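Local coordinates for protein peroxiredoxin 6 (PDB 2V2G) that probably reduces hydrogen peroxide and organic hydroperoxides to water and alcohols, as a thiol-dependent peroxidase of the Prx6 subfamily, at residues 7-12 with 131-136; 99-102 with 106-109. The protein carries 1 engineered substitution. One frame throughout, in Å; residues are numbered along the deposited sequence.

Contact 1 of 2, residues 7-12 with 131-136; sequences EVFPNF and FIIGPD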
ATOM      1  N   GLU A   7     -13.211  -5.338   7.796  1.00 23.63           N
ATOM      2  CA  GLU A   7     -14.031  -4.659   8.819  1.00 24.22           C
ATOM      3  C   GLU A   7     -14.976  -3.687   8.133  1.00 22.24           C
ATOM      4  O   GLU A   7     -14.600  -3.065   7.123  1.00 22.64           O
ATOM      5  CB  GLU A   7     -13.165  -3.841   9.770  1.00 24.52           C
ATOM      6  CG  GLU A   7     -12.436  -4.577  10.827  1.00 30.86           C
ATOM      7  CD  GLU A   7     -11.784  -3.557  11.852  1.00 30.50           C
ATOM      8  OE1 GLU A   7     -12.506  -2.588  12.293  1.00 41.61           O
ATOM      9  OE2 GLU A   7     -10.636  -3.799  12.231  1.00 38.08           O
ATOM     10  N   VAL A   8     -16.174  -3.520   8.715  1.00 24.15           N
ATOM     11  CA  VAL A   8     -17.064  -2.424   8.291  1.00 23.31           C
ATOM     12  C   VAL A   8     -16.431  -1.071   8.645  1.00 23.75           C
ATOM     13  O   VAL A   8     -16.022  -0.826   9.806  1.00 25.74           O
ATOM     14  CB  VAL A   8     -18.484  -2.581   8.872  1.00 23.97           C
ATOM     15  CG1 VAL A   8     -19.356  -1.368   8.474  1.00 25.84           C
ATOM     16  CG2 VAL A   8     -19.076  -3.883   8.305  1.00 24.22           C
ATOM     17  N   PHE A   9     -16.270  -0.224   7.624  1.00 21.94           N
ATOM     18  CA  PHE A   9     -15.679   1.073   7.824  1.00 23.37           C
ATOM     19  C   PHE A   9     -16.557   1.889   8.768  1.00 25.18           C
ATOM     20  O   PHE A   9     -17.781   1.820   8.706  1.00 24.41           O
ATOM     21  CB  PHE A   9     -15.469   1.790   6.487  1.00 25.88           C
ATOM     22  CG  PHE A   9     -14.212   2.649   6.492  1.00 26.73           C
ATOM     23  CD1 PHE A   9     -12.977   2.078   6.306  1.00 27.72           C
ATOM     24  CD2 PHE A   9     -14.312   4.023   6.685  1.00 27.30           C
ATOM     25  CE1 PHE A   9     -11.827   2.846   6.367  1.00 28.04           C
ATOM     26  CE2 PHE A   9     -13.158   4.815   6.709  1.00 29.06           C
ATOM     27  CZ  PHE A   9     -11.942   4.235   6.550  1.00 27.95           C
ATOM     28  N   PRO A  10     -15.982   2.627   9.706  1.00 25.12           N
ATOM     29  CA  PRO A  10     -16.843   3.456  10.582  1.00 24.56           C
ATOM     30  C   PRO A  10     -17.798   4.396   9.817  1.00 23.11           C
ATOM     31  O   PRO A  10     -17.418   5.071   8.825  1.00 23.11           O
ATOM     32  CB  PRO A  10     -15.836   4.238  11.465  1.00 25.61           C
ATOM     33  CG  PRO A  10     -14.537   3.977  10.881  1.00 28.75           C
ATOM     34  CD  PRO A  10     -14.546   2.761  10.029  1.00 26.28           C
ATOM     35  N   ASN A  11     -19.047   4.426  10.311  1.00 23.22           N
ATOM     36  CA  ASN A  11     -20.096   5.292   9.756  1.00 23.02           C
ATOM     37  C   ASN A  11     -20.018   6.646  10.462  1.00 22.74           C
ATOM     38  O   ASN A  11     -20.886   7.093  11.246  1.00 22.00           O
ATOM     39  CB  ASN A  11     -21.459   4.657   9.903  1.00 22.33           C
ATOM     40  CG  ASN A  11     -22.500   5.364   9.094  1.00 23.43           C
ATOM     41  OD1 ASN A  11     -22.197   6.232   8.254  1.00 20.71           O
ATOM     42  ND2 ASN A  11     -23.733   4.982   9.322  1.00 20.59           N
ATOM     43  N   PHE A  12     -18.907   7.309  10.156  1.00 23.33           N
ATOM     44  CA  PHE A  12     -18.551   8.525  10.862  1.00 23.85           C
ATOM     45  C   PHE A  12     -19.330   9.739  10.368  1.00 24.04           C
ATOM     46  O   PHE A  12     -19.794   9.752   9.205  1.00 24.51           O
ATOM     47  CB  PHE A  12     -17.029   8.773  10.828  1.00 23.49           C
ATOM     48  CG  PHE A  12     -16.459   9.001   9.464  1.00 21.15           C
ATOM     49  CD1 PHE A  12     -16.531  10.239   8.864  1.00 23.47           C
ATOM     50  CD2 PHE A  12     -15.839   7.967   8.764  1.00 24.61           C
ATOM     51  CE1 PHE A  12     -15.986  10.478   7.610  1.00 25.67           C
ATOM     52  CE2 PHE A  12     -15.303   8.193   7.485  1.00 26.34           C
ATOM     53  CZ  PHE A  12     -15.375   9.447   6.904  1.00 25.71           C
ATOM     54  N   PHE A 131      -7.632   4.167   1.884  1.00 22.73           N
ATOM     55  CA  PHE A 131      -8.528   3.113   2.221  1.00 23.06           C
ATOM     56  C   PHE A 131      -9.483   2.895   1.032  1.00 24.30           C
ATOM     57  O   PHE A 131     -10.147   3.813   0.621  1.00 24.57           O
ATOM     58  CB  PHE A 131      -9.381   3.413   3.486  1.00 23.51           C
ATOM     59  CG  PHE A 131      -8.568   3.711   4.702  1.00 23.64           C
ATOM     60  CD1 PHE A 131      -8.061   2.681   5.488  1.00 26.02           C
ATOM     61  CD2 PHE A 131      -8.228   5.043   5.008  1.00 26.44           C
ATOM     62  CE1 PHE A 131      -7.284   2.958   6.610  1.00 25.58           C
ATOM     63  CE2 PHE A 131      -7.459   5.313   6.120  1.00 25.25           C
ATOM     64  CZ  PHE A 131      -6.915   4.241   6.881  1.00 24.77           C
ATOM     65  N   ILE A 132      -9.491   1.677   0.519  1.00 23.56           N
ATOM     66  CA  ILE A 132     -10.420   1.244  -0.550  1.00 23.82           C
ATOM     67  C   ILE A 132     -11.558   0.483   0.099  1.00 24.58           C
ATOM     68  O   ILE A 132     -11.375  -0.538   0.731  1.00 24.39           O
ATOM     69  CB  ILE A 132      -9.797   0.434  -1.692  1.00 25.00           C
ATOM     70  CG1 ILE A 132      -8.541   1.157  -2.167  1.00 24.74           C
ATOM     71  CG2 ILE A 132     -10.849   0.267  -2.761  1.00 26.24           C
ATOM     72  CD1 ILE A 132      -7.771   0.550  -3.391  1.00 25.25           C
ATOM     73  N   ILE A 133     -12.777   0.999  -0.098  1.00 22.67           N
ATOM     74  CA  ILE A 133     -13.961   0.523   0.643  1.00 24.08           C
ATOM     75  C   ILE A 133     -14.961  -0.007  -0.393  1.00 23.87           C
ATOM     76  O   ILE A 133     -15.217   0.647  -1.451  1.00 23.46           O
ATOM     77  CB  ILE A 133     -14.628   1.677   1.517  1.00 24.69           C
ATOM     78  CG1 ILE A 133     -13.557   2.218   2.538  1.00 28.18           C
ATOM     79  CG2 ILE A 133     -15.893   1.184   2.271  1.00 25.20           C
ATOM     80  CD1 ILE A 133     -13.372   3.702   2.477  1.00 33.14           C
ATOM     81  N   GLY A 134     -15.466  -1.194  -0.167  1.00 22.70           N
ATOM     82  CA  GLY A 134     -16.441  -1.761  -1.106  1.00 23.02           C
ATOM     83  C   GLY A 134     -17.836  -1.218  -0.912  1.00 23.56           C
ATOM     84  O   GLY A 134     -18.141  -0.508   0.069  1.00 23.12           O
ATOM     85  N   PRO A 135     -18.741  -1.556  -1.845  1.00 23.77           N
ATOM     86  CA  PRO A 135     -20.144  -1.130  -1.686  1.00 23.41           C
ATOM     87  C   PRO A 135     -20.843  -1.732  -0.465  1.00 23.77           C
ATOM     88  O   PRO A 135     -21.928  -1.286  -0.082  1.00 24.44           O
ATOM     89  CB  PRO A 135     -20.826  -1.588  -3.013  1.00 24.95           C
ATOM     90  CG  PRO A 135     -19.977  -2.513  -3.605  1.00 24.38           C
ATOM     91  CD  PRO A 135     -18.559  -2.352  -3.078  1.00 25.28           C
ATOM     92  N   ASP A 136     -20.236  -2.754   0.116  1.00 23.00           N
ATOM     93  CA  ASP A 136     -20.722  -3.368   1.336  1.00 22.30           C
ATOM     94  C   ASP A 136     -20.153  -2.688   2.605  1.00 23.56           C
ATOM     95  O   ASP A 136     -20.486  -3.114   3.728  1.00 24.24           O
ATOM     96  CB  ASP A 136     -20.378  -4.833   1.338  1.00 22.94           C
ATOM     97  CG  ASP A 136     -18.848  -5.087   1.248  1.00 24.52           C
ATOM     98  OD1 ASP A 136     -18.051  -4.123   1.174  1.00 25.75           O
ATOM     99  OD2 ASP A 136     -18.446  -6.281   1.193  1.00 30.05           O
TER
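The Phe9 ring lies against Ile133 with one face and meets Phe131 with its CE1/CZ end; the two partners are two residues apart on one strand, both pointing their CB toward the 7-12 segment. The contact is wholly apolar, and its surface is small, 182 Å² summed over both sides.

The aromatic component is an oblique ring pair, the centroids of Phe9 and Phe131 lying 5.4 Å apart with the planes at 59°. The outer end of the Phe9 ring does the touching: Phe9 CE1 comes 3.8 Å from Phe131 CG, and Phe9 CZ rests over a face of the Phe131 ring. Phe131 CB is also met by Phe9 CE1, so the approach is to the root of the side chain rather than to its far end.

The aliphatic component is a CH-pi contact. Ile133 CD1 stands 4.1 Å from the Phe9 ring centroid and only 4° off the ring normal, hence almost centred over one face, while Ile133 CG1 packs 3.8 Å from Phe9 CD1. The first torsion of Ile133, with CG1 anti to the carbonyl carbon, turns that branch toward the ring, and the second, 126° and off the staggered positions, sets CD1 over its centre. On the opposite face Pro10 CD sits 3.5 Å above the plane, so Pro10, the next residue, lies at the rim of one face and Ile133 over the centre of the other.

In the thioredoxin-like fold of peroxiredoxins this contact joins the loop before strand 13-16 to the end of strand 124-133. Backbone hydrogen bonds pair Glu7 with Leu139 and Phe9 with Lys137, tying the same loop to the following turn and strand. Leu34 of strand 31-36 and Phe23 of helix 23-27 add to the surroundings of Phe9, whereas Ile132 faces away, onto helix 153-168.

Contact 2 of 2, residues 99-102 with 106-109; sequences IADE and LAVK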
ATOM      1  N   ILE A  99     -12.570  16.208   3.881  1.00 21.37           N
ATOM      2  CA  ILE A  99     -13.034  16.116   5.262  1.00 23.11           C
ATOM      3  C   ILE A  99     -12.100  16.893   6.183  1.00 23.71           C
ATOM      4  O   ILE A  99     -10.853  16.838   5.978  1.00 23.80           O
ATOM      5  CB  ILE A  99     -13.065  14.664   5.696  1.00 22.97           C
ATOM      6  CG1 ILE A  99     -14.115  13.901   4.912  1.00 23.07           C
ATOM      7  CG2 ILE A  99     -13.284  14.551   7.271  1.00 22.94           C
ATOM      8  CD1 ILE A  99     -13.942  12.346   5.057  1.00 25.55           C
ATOM      9  N   ALA A 100     -12.670  17.590   7.166  1.00 24.80           N
ATOM     10  CA  ALA A 100     -11.907  18.344   8.185  1.00 24.44           C
ATOM     11  C   ALA A 100     -11.903  17.581   9.496  1.00 26.74           C
ATOM     12  O   ALA A 100     -12.878  17.675  10.205  1.00 29.70           O
ATOM     13  CB  ALA A 100     -12.519  19.723   8.412  1.00 25.71           C
ATOM     14  N   ASP A 101     -10.808  16.911   9.847  1.00 24.57           N
ATOM     15  CA  ASP A 101     -10.730  16.072  11.067  1.00 24.53           C
ATOM     16  C   ASP A 101     -10.003  16.816  12.206  1.00 23.64           C
ATOM     17  O   ASP A 101      -8.965  16.375  12.778  1.00 23.58           O
ATOM     18  CB  ASP A 101     -10.009  14.769  10.720  1.00 23.71           C
ATOM     19  CG  ASP A 101      -9.972  13.790  11.882  1.00 27.22           C
ATOM     20  OD1 ASP A 101     -11.011  13.658  12.632  1.00 26.46           O
ATOM     21  OD2 ASP A 101      -8.914  13.126  12.036  1.00 27.69           O
ATOM     22  N   GLU A 102     -10.551  17.964  12.585  1.00 23.18           N
ATOM     23  CA  GLU A 102      -9.824  18.842  13.507  1.00 23.28           C
ATOM     24  C   GLU A 102      -9.651  18.275  14.903  1.00 21.77           C
ATOM     25  O   GLU A 102      -8.736  18.662  15.621  1.00 23.38           O
ATOM     26  CB  GLU A 102     -10.503  20.205  13.559  1.00 22.70           C
ATOM     27  CG  GLU A 102     -10.642  20.918  12.198  1.00 25.18           C
ATOM     28  CD  GLU A 102     -11.448  22.182  12.347  1.00 29.63           C
ATOM     29  OE1 GLU A 102     -10.985  23.117  13.067  1.00 31.58           O
ATOM     30  OE2 GLU A 102     -12.570  22.221  11.795  1.00 33.84           O
ATOM     31  N   LEU A 106     -10.773  10.746  13.667  1.00 24.47           N
ATOM     32  CA  LEU A 106     -10.599   9.787  12.586  1.00 25.76           C
ATOM     33  C   LEU A 106      -9.134   9.400  12.430  1.00 24.86           C
ATOM     34  O   LEU A 106      -8.820   8.249  12.150  1.00 25.92           O
ATOM     35  CB  LEU A 106     -11.164  10.313  11.271  1.00 27.09           C
ATOM     36  CG  LEU A 106     -12.691  10.303  11.184  1.00 32.13           C
ATOM     37  CD1 LEU A 106     -13.106  10.896   9.781  1.00 34.58           C
ATOM     38  CD2 LEU A 106     -13.200   8.858  11.331  1.00 34.76           C
ATOM     39  N   ALA A 107      -8.246  10.370  12.645  1.00 24.79           N
ATOM     40  CA  ALA A 107      -6.794  10.071  12.525  1.00 24.22           C
ATOM     41  C   ALA A 107      -6.474   8.927  13.480  1.00 23.69           C
ATOM     42  O   ALA A 107      -5.765   7.984  13.120  1.00 23.80           O
ATOM     43  CB  ALA A 107      -5.955  11.318  12.900  1.00 23.73           C
ATOM     44  N   VAL A 108      -6.975   8.994  14.693  1.00 23.38           N
ATOM     45  CA  VAL A 108      -6.747   7.962  15.677  1.00 23.25           C
ATOM     46  C   VAL A 108      -7.539   6.687  15.358  1.00 23.83           C
ATOM     47  O   VAL A 108      -6.976   5.602  15.345  1.00 24.16           O
ATOM     48  CB  VAL A 108      -7.070   8.477  17.080  1.00 23.22           C
ATOM     49  CG1 VAL A 108      -7.067   7.332  18.116  1.00 23.78           C
ATOM     50  CG2 VAL A 108      -6.068   9.613  17.433  1.00 22.91           C
ATOM     51  N   LYS A 109      -8.839   6.810  15.105  1.00 25.52           N
ATOM     52  CA  LYS A 109      -9.665   5.638  14.839  1.00 26.57           C
ATOM     53  C   LYS A 109      -9.116   4.752  13.703  1.00 25.75           C
ATOM     54  O   LYS A 109      -9.116   3.501  13.795  1.00 25.28           O
ATOM     55  CB  LYS A 109     -11.123   6.089  14.517  1.00 26.05           C
ATOM     56  CG  LYS A 109     -12.167   5.002  14.352  1.00 30.29           C
ATOM     57  CD  LYS A 109     -13.526   5.408  14.976  1.00 33.90           C
ATOM     58  CE  LYS A 109     -14.524   4.188  14.953  1.00 37.84           C
ATOM     59  NZ  LYS A 109     -16.037   4.545  15.001  1.00 40.29           N
TER
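Asp101 OD2 accepts the amide of Ala107 N at 2.9 Å, the shorter of two hydrogen bonds by which one carboxylate holds consecutive backbone N-H groups of helix 105-109. The arrangement is a strand-to-helix connection in the thioredoxin-like fold: strand 98-100 ends, the chain turns, and the aspartate just beyond the strand reaches across to the first turn of the short helix.

The second bond, Leu106 N to Asp101 OD1, is longer at 3.1 Å but straighter, with an N-H...O angle of 168° against 141° for the Ala107 bond. Both donors use the syn side of their oxygen, and each lies moderately out of the carboxylate plane. With one amide on each oxygen, rotation of the carboxylate about CB-CG is restrained. The group is delivered by its first torsion, CG anti to the backbone N (chi1 -176°), which extends it from the strand end to the helix. Amides at the start of a helix lack acceptors from a preceding turn, and their partial positive charge probably favours a negatively charged Asp101. With an alanine here the carboxylate is gone, and the amides of Leu106 and Ala107 are likely to lose these two acceptors, leaving the helix start less firmly tied to the strand end.

Packing accompanies the polar bonds. The CB atoms of Leu106 and Ala107 also lie close to the carboxylate, while the CB of Ile99 points toward the helix from within the strand. Leu69 of strand 64-70 touches Ile99, Asp101 and Leu106, so it meets side chains of both segments. Between the two segments themselves the apolar touch is loose: the branch methyl Ile99 CG2 approaches Leu106 CD1 to 4.4 Å.

Contacts 1 and 2 have centres 15 Å apart and meet through the 7-12 segment, with Phe12 as the main bridge. Its ring reaches both halves of contact 2: Phe12 CD1 lies 3.6 Å from Leu106 CD1, and Phe12 CZ 3.7 Å from Ile99 CD1. Nearby, Pro10 CB packs against Lys109 NZ at 3.6 Å. Both contacts reach the same mixed sheet, contact 1 at strand 124-133 and contact 2 at strand 98-100, and in sequence 99-109 falls between the two segments of contact 1. Neither belongs to the benzoic acid pocket around Ser45, an engineered substitution at the position predicted to carry the peroxidatic cysteine; the Ala107 side chain is about 14 Å from a bound benzoic acid.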